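Local structure of acetylserotonin O-methyltransferase (4A6D) at residues 198-212 with 229-243. The protein catalyses the last step of melatonin synthesis, transferring a methyl group from S-adenosylmethionine to the hydroxyl oxygen of N-acetylserotonin, and works as a homodimer. Residues are numbered along the deposited sequence; the frame is centred on the assembly and turned at random.
Sequences MSLYPGCKITVFDIP and QIDFQEGDFFKDPLP. With SAM (S-adenosylmethionine), chain D.
Val208 packs against Phe232, its CB 3.6 Å from Phe232 CE1 and its CG2 over one face of that ring. The two belong to parallel strands 205-210 and 230-234 of the Rossmann-like methyltransferase sheet, where 230-234 is outermost in the chain. Beta-branched Ile206 and Ile230, suited to extended backbone, lie side by side on this face, which is apolar up to Asp210 and Glu234 at its end.

Backbone bonds alternate between the strands, from Ile206 N to Gln229 O (2.9 Å) up to Gly235 N on Asp210 O (2.8 Å). Just before strand 230-234, the Gln229 amide reaches the turn leading from helix 192-200 into strand 205-210. A primary amide has two N-H groups for two carbonyls: NE2 donates to Cys204 O at 2.9 Å, fairly straight (161°), and to Met198 O by a longer, more bent bond.

The other face is mixed. Thr207 OG1 donates to Asp231 OD2 (3.2 Å), meeting it on the anti side but tilted from the carboxylate plane. Phe209, CG anti to the backbone N (chi1 -170°), reaches the loop after 230-234: Phe209 CD2 lies 3.6 Å from Pro243 CD, the ring edge meets Gln233 NE2, and Phe209 CZ is 3.5 Å from Gly235 C. Gly235, having no side chain, lets the backbone run close against the ring.

Cofactor contacts gather at the strands' carboxyl ends. Asp210 offers two oxygens to adjacent ribose hydroxyls, OD1 to O2' (2.6 Å) and OD2 to O3'; Gly189 N also bonds OD2. Asp236 OD1 accepts from adenine N6, Phe237 N donates to N1, and the Phe237 ring covers one adenine face. This bonding is consistent with recognition of the ribose diol by Asp210 and of the adenine N6/N1 edge by Asp236 and Phe237.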
loop_
_atom_site.group_PDB
_atom_site.type_symbol
_atom_site.label_atom_id
_atom_site.label_comp_id
_atom_site.label_asym_id
_atom_site.label_seq_id
_atom_site.Cartn_x
_atom_site.Cartn_y
_atom_site.Cartn_z
ATOM N N MET A 198 -23.036 -6.042 -27.236
ATOM C CA MET A 198 -23.605 -5.802 -28.552
ATOM C C MET A 198 -22.705 -6.131 -29.736
ATOM O O MET A 198 -23.209 -6.557 -30.767
ATOM C CB MET A 198 -24.214 -4.408 -28.629
ATOM C CG MET A 198 -25.355 -4.220 -27.643
ATOM S SD MET A 198 -26.718 -5.418 -27.816
ATOM C CE MET A 198 -26.394 -6.568 -26.447
ATOM N N SER A 199 -21.388 -5.972 -29.601
ATOM C CA SER A 199 -20.456 -6.335 -30.675
ATOM C C SER A 199 -20.324 -7.865 -30.711
ATOM O O SER A 199 -20.252 -8.458 -31.790
ATOM C CB SER A 199 -19.096 -5.671 -30.469
ATOM O OG SER A 199 -18.516 -6.053 -29.236
ATOM N N LEU A 200 -20.349 -8.492 -29.518
ATOM C CA LEU A 200 -20.281 -9.935 -29.334
ATOM C C LEU A 200 -21.554 -10.621 -29.826
ATOM O O LEU A 200 -21.464 -11.678 -30.458
ATOM C CB LEU A 200 -20.034 -10.276 -27.859
ATOM C CG LEU A 200 -18.608 -10.227 -27.376
ATOM C CD1 LEU A 200 -18.552 -10.341 -25.884
ATOM C CD2 LEU A 200 -17.790 -11.336 -28.000
ATOM N N TYR A 201 -22.732 -10.012 -29.561
ATOM C CA TYR A 201 -24.038 -10.550 -29.971
ATOM C C TYR A 201 -24.772 -9.596 -30.940
ATOM O O TYR A 201 -25.613 -8.789 -30.526
ATOM C CB TYR A 201 -24.891 -10.942 -28.748
ATOM C CG TYR A 201 -24.232 -11.987 -27.868
ATOM C CD1 TYR A 201 -24.332 -13.347 -28.170
ATOM C CD2 TYR A 201 -23.437 -11.617 -26.780
ATOM C CE1 TYR A 201 -23.688 -14.312 -27.389
ATOM C CE2 TYR A 201 -22.817 -12.574 -25.975
ATOM C CZ TYR A 201 -22.939 -13.921 -26.290
ATOM O OH TYR A 201 -22.354 -14.880 -25.502
ATOM N N PRO A 202 -24.465 -9.701 -32.256
ATOM C CA PRO A 202 -25.091 -8.803 -33.243
ATOM C C PRO A 202 -26.611 -8.832 -33.341
ATOM O O PRO A 202 -27.208 -7.842 -33.775
ATOM C CB PRO A 202 -24.445 -9.234 -34.563
ATOM C CG PRO A 202 -23.172 -9.886 -34.173
ATOM C CD PRO A 202 -23.476 -10.591 -32.902
ATOM N N GLY A 203 -27.221 -9.958 -32.986
ATOM C CA GLY A 203 -28.673 -10.097 -33.050
ATOM C C GLY A 203 -29.392 -9.353 -31.942
ATOM O O GLY A 203 -30.439 -8.738 -32.168
ATOM N N CYS A 204 -28.793 -9.386 -30.742
ATOM C CA CYS A 204 -29.274 -8.807 -29.489
ATOM C C CYS A 204 -29.386 -7.270 -29.441
ATOM O O CYS A 204 -28.785 -6.564 -30.253
ATOM C CB CYS A 204 -28.459 -9.355 -28.316
ATOM S SG CYS A 204 -28.472 -11.171 -28.193
ATOM N N LYS A 205 -30.186 -6.782 -28.483
ATOM C CA LYS A 205 -30.423 -5.375 -28.139
ATOM C C LYS A 205 -30.344 -5.270 -26.610
ATOM O O LYS A 205 -30.704 -6.220 -25.907
ATOM C CB LYS A 205 -31.790 -4.887 -28.633
ATOM C CG LYS A 205 -31.750 -4.114 -29.954
ATOM C CD LYS A 205 -32.929 -4.465 -30.900
ATOM C CE LYS A 205 -34.209 -3.684 -30.657
ATOM N NZ LYS A 205 -35.343 -4.154 -31.518
ATOM N N ILE A 206 -29.866 -4.124 -26.092
ATOM C CA ILE A 206 -29.690 -3.911 -24.644
ATOM C C ILE A 206 -30.125 -2.516 -24.107
ATOM O O ILE A 206 -29.845 -1.487 -24.740
ATOM C CB ILE A 206 -28.220 -4.256 -24.231
ATOM C CG1 ILE A 206 -28.043 -4.417 -22.706
ATOM C CG2 ILE A 206 -27.232 -3.247 -24.801
ATOM C CD1 ILE A 206 -26.816 -5.300 -22.288
ATOM N N THR A 207 -30.734 -2.494 -22.898
ATOM C CA THR A 207 -31.010 -1.254 -22.189
ATOM C C THR A 207 -30.066 -1.147 -20.974
ATOM O O THR A 207 -29.984 -2.080 -20.172
ATOM C CB THR A 207 -32.471 -1.131 -21.831
ATOM O OG1 THR A 207 -33.184 -1.149 -23.057
ATOM C CG2 THR A 207 -32.791 0.164 -21.061
ATOM N N VAL A 208 -29.360 -0.018 -20.847
ATOM C CA VAL A 208 -28.519 0.240 -19.678
ATOM C C VAL A 208 -29.418 0.930 -18.638
ATOM O O VAL A 208 -29.987 1.991 -18.915
ATOM C CB VAL A 208 -27.230 1.041 -20.002
ATOM C CG1 VAL A 208 -26.448 1.366 -18.734
ATOM C CG2 VAL A 208 -26.337 0.280 -20.985
ATOM N N PHE A 209 -29.613 0.285 -17.479
ATOM C CA PHE A 209 -30.422 0.830 -16.387
ATOM C C PHE A 209 -29.537 1.347 -15.252
ATOM O O PHE A 209 -28.678 0.631 -14.745
ATOM C CB PHE A 209 -31.430 -0.208 -15.863
ATOM C CG PHE A 209 -32.460 0.349 -14.906
ATOM C CD1 PHE A 209 -32.170 0.495 -13.551
ATOM C CD2 PHE A 209 -33.706 0.759 -15.364
ATOM C CE1 PHE A 209 -33.119 1.011 -12.675
ATOM C CE2 PHE A 209 -34.662 1.256 -14.485
ATOM C CZ PHE A 209 -34.370 1.370 -13.146
ATOM N N ASP A 210 -29.753 2.592 -14.845
ATOM C CA ASP A 210 -28.997 3.198 -13.753
ATOM C C ASP A 210 -29.728 4.410 -13.194
ATOM O O ASP A 210 -30.782 4.780 -13.714
ATOM C CB ASP A 210 -27.545 3.524 -14.174
ATOM C CG ASP A 210 -26.528 3.238 -13.076
ATOM O OD1 ASP A 210 -26.580 3.924 -12.031
ATOM O OD2 ASP A 210 -25.647 2.352 -13.284
ATOM N N ILE A 211 -29.181 5.011 -12.118
ATOM C CA ILE A 211 -29.767 6.173 -11.463
ATOM C C ILE A 211 -29.678 7.384 -12.405
ATOM O O ILE A 211 -28.679 7.481 -13.146
ATOM C CB ILE A 211 -29.144 6.439 -10.051
ATOM C CG1 ILE A 211 -27.668 6.863 -10.133
ATOM C CG2 ILE A 211 -29.356 5.239 -9.110
ATOM C CD1 ILE A 211 -27.137 7.626 -8.949
ATOM N N PRO A 212 -30.718 8.284 -12.384
ATOM C CA PRO A 212 -30.735 9.466 -13.272
ATOM C C PRO A 212 -29.450 10.238 -13.480
ATOM O O PRO A 212 -29.220 10.690 -14.596
ATOM C CB PRO A 212 -31.787 10.358 -12.628
ATOM C CG PRO A 212 -32.765 9.387 -12.054
ATOM C CD PRO A 212 -31.959 8.225 -11.570
ATOM N N GLN A 229 -28.062 -0.447 -31.020
ATOM C CA GLN A 229 -28.414 -1.641 -30.247
ATOM C C GLN A 229 -28.589 -1.293 -28.764
ATOM O O GLN A 229 -29.211 -2.057 -28.030
ATOM C CB GLN A 229 -27.283 -2.682 -30.366
ATOM C CG GLN A 229 -27.407 -3.661 -31.535
ATOM C CD GLN A 229 -26.171 -4.523 -31.689
ATOM O OE1 GLN A 229 -25.077 -4.040 -32.000
ATOM N NE2 GLN A 229 -26.314 -5.825 -31.487
ATOM N N ILE A 230 -28.002 -0.163 -28.321
ATOM C CA ILE A 230 -27.993 0.276 -26.921
ATOM C C ILE A 230 -28.972 1.411 -26.649
ATOM O O ILE A 230 -28.998 2.401 -27.373
ATOM C CB ILE A 230 -26.552 0.600 -26.433
ATOM C CG1 ILE A 230 -25.551 -0.500 -26.859
ATOM C CG2 ILE A 230 -26.495 0.852 -24.913
ATOM C CD1 ILE A 230 -24.139 0.004 -27.127
ATOM N N ASP A 231 -29.745 1.260 -25.572
ATOM C CA ASP A 231 -30.754 2.197 -25.084
ATOM C C ASP A 231 -30.427 2.498 -23.611
ATOM O O ASP A 231 -29.655 1.768 -23.001
ATOM C CB ASP A 231 -32.154 1.545 -25.237
ATOM C CG ASP A 231 -33.340 2.290 -24.653
ATOM O OD1 ASP A 231 -33.297 3.546 -24.608
ATOM O OD2 ASP A 231 -34.340 1.622 -24.285
ATOM N N PHE A 232 -30.996 3.578 -23.055
ATOM C CA PHE A 232 -30.804 3.964 -21.659
ATOM C C PHE A 232 -32.141 4.195 -20.988
ATOM O O PHE A 232 -33.019 4.822 -21.573
ATOM C CB PHE A 232 -29.979 5.245 -21.570
ATOM C CG PHE A 232 -28.492 5.013 -21.611
ATOM C CD1 PHE A 232 -27.778 4.772 -20.447
ATOM C CD2 PHE A 232 -27.806 5.015 -22.818
ATOM C CE1 PHE A 232 -26.404 4.525 -20.491
ATOM C CE2 PHE A 232 -26.433 4.766 -22.861
ATOM C CZ PHE A 232 -25.744 4.521 -21.698
ATOM N N GLN A 233 -32.316 3.641 -19.788
ATOM C CA GLN A 233 -33.474 3.884 -18.927
ATOM C C GLN A 233 -32.870 4.322 -17.593
ATOM O O GLN A 233 -31.913 3.719 -17.097
ATOM C CB GLN A 233 -34.425 2.674 -18.730
ATOM C CG GLN A 233 -35.820 3.102 -18.172
ATOM C CD GLN A 233 -36.855 2.022 -17.783
ATOM O OE1 GLN A 233 -37.374 1.240 -18.634
ATOM N NE2 GLN A 233 -37.347 2.110 -16.522
ATOM N N GLU A 234 -33.406 5.394 -17.046
ATOM C CA GLU A 234 -33.004 5.900 -15.747
ATOM C C GLU A 234 -34.049 5.498 -14.706
ATOM O O GLU A 234 -35.243 5.392 -15.013
ATOM C CB GLU A 234 -32.780 7.427 -15.773
ATOM C CG GLU A 234 -33.933 8.226 -16.356
ATOM C CD GLU A 234 -33.744 9.722 -16.272
ATOM O OE1 GLU A 234 -32.608 10.200 -16.499
ATOM O OE2 GLU A 234 -34.747 10.423 -16.005
ATOM N N GLY A 235 -33.575 5.263 -13.492
ATOM C CA GLY A 235 -34.429 4.900 -12.376
ATOM C C GLY A 235 -33.730 4.241 -11.207
ATOM O O GLY A 235 -32.496 4.219 -11.120
ATOM N N ASP A 236 -34.546 3.705 -10.292
ATOM C CA ASP A 236 -34.076 3.009 -9.104
ATOM C C ASP A 236 -34.486 1.526 -9.199
ATOM O O ASP A 236 -35.666 1.219 -9.093
ATOM C CB ASP A 236 -34.646 3.692 -7.838
ATOM C CG ASP A 236 -34.356 2.974 -6.530
ATOM O OD1 ASP A 236 -33.531 2.000 -6.536
ATOM O OD2 ASP A 236 -34.916 3.383 -5.502
ATOM N N PHE A 237 -33.523 0.614 -9.336
ATOM C CA PHE A 237 -33.878 -0.807 -9.457
ATOM C C PHE A 237 -34.577 -1.468 -8.252
ATOM O O PHE A 237 -35.193 -2.532 -8.396
ATOM C CB PHE A 237 -32.789 -1.664 -10.104
ATOM C CG PHE A 237 -31.400 -1.622 -9.511
ATOM C CD1 PHE A 237 -31.210 -1.626 -8.127
ATOM C CD2 PHE A 237 -30.280 -1.671 -10.328
ATOM C CE1 PHE A 237 -29.927 -1.674 -7.580
ATOM C CE2 PHE A 237 -28.995 -1.674 -9.778
ATOM C CZ PHE A 237 -28.829 -1.658 -8.406
ATOM N N PHE A 238 -34.578 -0.774 -7.100
ATOM C CA PHE A 238 -35.262 -1.243 -5.890
ATOM C C PHE A 238 -36.733 -0.934 -5.868
ATOM O O PHE A 238 -37.441 -1.530 -5.065
ATOM C CB PHE A 238 -34.587 -0.716 -4.607
ATOM C CG PHE A 238 -33.252 -1.361 -4.344
ATOM C CD1 PHE A 238 -33.158 -2.725 -4.087
ATOM C CD2 PHE A 238 -32.083 -0.616 -4.398
ATOM C CE1 PHE A 238 -31.916 -3.332 -3.895
ATOM C CE2 PHE A 238 -30.841 -1.215 -4.171
ATOM C CZ PHE A 238 -30.763 -2.578 -3.955
ATOM N N LYS A 239 -37.224 -0.026 -6.733
ATOM C CA LYS A 239 -38.641 0.319 -6.693
ATOM C C LYS A 239 -39.304 0.660 -8.030
ATOM O O LYS A 239 -40.527 0.530 -8.143
ATOM C CB LYS A 239 -38.909 1.407 -5.640
ATOM C CG LYS A 239 -37.836 2.494 -5.573
ATOM C CD LYS A 239 -38.005 3.414 -4.380
ATOM C CE LYS A 239 -37.234 2.979 -3.154
ATOM N NZ LYS A 239 -37.369 3.977 -2.047
ATOM N N ASP A 240 -38.520 1.094 -9.036
ATOM C CA ASP A 240 -39.077 1.473 -10.342
ATOM C C ASP A 240 -39.414 0.288 -11.222
ATOM O O ASP A 240 -38.890 -0.781 -10.950
ATOM C CB ASP A 240 -38.090 2.383 -11.065
ATOM C CG ASP A 240 -38.003 3.772 -10.476
ATOM O OD1 ASP A 240 -38.875 4.123 -9.651
ATOM O OD2 ASP A 240 -37.138 4.537 -10.913
ATOM N N PRO A 241 -40.278 0.388 -12.274
ATOM C CA PRO A 241 -40.475 -0.801 -13.136
ATOM C C PRO A 241 -39.189 -1.028 -13.941
ATOM O O PRO A 241 -38.524 -0.053 -14.347
ATOM C CB PRO A 241 -41.673 -0.435 -14.015
ATOM C CG PRO A 241 -41.693 1.058 -14.028
ATOM C CD PRO A 241 -41.023 1.562 -12.783
ATOM N N LEU A 242 -38.781 -2.304 -14.081
ATOM C CA LEU A 242 -37.551 -2.619 -14.816
ATOM C C LEU A 242 -37.875 -2.680 -16.296
ATOM O O LEU A 242 -39.012 -3.032 -16.655
ATOM C CB LEU A 242 -36.898 -3.943 -14.363
ATOM C CG LEU A 242 -36.644 -4.190 -12.862
ATOM C CD1 LEU A 242 -36.141 -5.613 -12.638
ATOM C CD2 LEU A 242 -35.698 -3.201 -12.286
ATOM N N PRO A 243 -36.912 -2.310 -17.177
ATOM C CA PRO A 243 -37.150 -2.462 -18.641
ATOM C C PRO A 243 -37.458 -3.932 -18.961
ATOM O O PRO A 243 -36.935 -4.796 -18.260
ATOM C CB PRO A 243 -35.800 -2.049 -19.259
ATOM C CG PRO A 243 -35.113 -1.234 -18.173
ATOM C CD PRO A 243 -35.527 -1.880 -16.898
HETATM N N SAM D . -22.109 -2.632 -13.744
HETATM C CA SAM D . -21.014 -1.638 -13.775
HETATM C C SAM D . -19.572 -2.182 -13.854
HETATM O O SAM D . -19.353 -3.283 -13.391
HETATM O OXT SAM D . -18.602 -1.541 -14.373
HETATM C CB SAM D . -21.234 -0.714 -12.604
HETATM C CG SAM D . -20.981 -1.374 -11.243
HETATM S SD SAM D . -21.174 -0.093 -9.952
HETATM C CE SAM D . -20.390 -0.878 -8.604
HETATM C "C5'" SAM D . -22.872 -0.350 -9.340
HETATM C "C4'" SAM D . -23.777 0.425 -10.308
HETATM O "O4'" SAM D . -25.078 0.311 -9.760
HETATM C "C3'" SAM D . -23.428 1.962 -10.369
HETATM O "O3'" SAM D . -23.302 2.415 -11.727
HETATM C "C2'" SAM D . -24.612 2.604 -9.574
HETATM O "O2'" SAM D . -25.006 3.931 -9.924
HETATM C "C1'" SAM D . -25.738 1.598 -9.872
HETATM N N9 SAM D . -26.838 1.665 -8.887
HETATM C C8 SAM D . -26.709 1.706 -7.501
HETATM N N7 SAM D . -27.884 1.749 -6.947
HETATM C C5 SAM D . -28.858 1.799 -7.938
HETATM C C6 SAM D . -30.263 1.879 -7.976
HETATM N N6 SAM D . -30.950 1.858 -6.808
HETATM N N1 SAM D . -30.914 1.867 -9.193
HETATM C C2 SAM D . -30.238 1.888 -10.351
HETATM N N3 SAM D . -28.898 1.826 -10.343
HETATM C C4 SAM D . -28.186 1.722 -9.203
#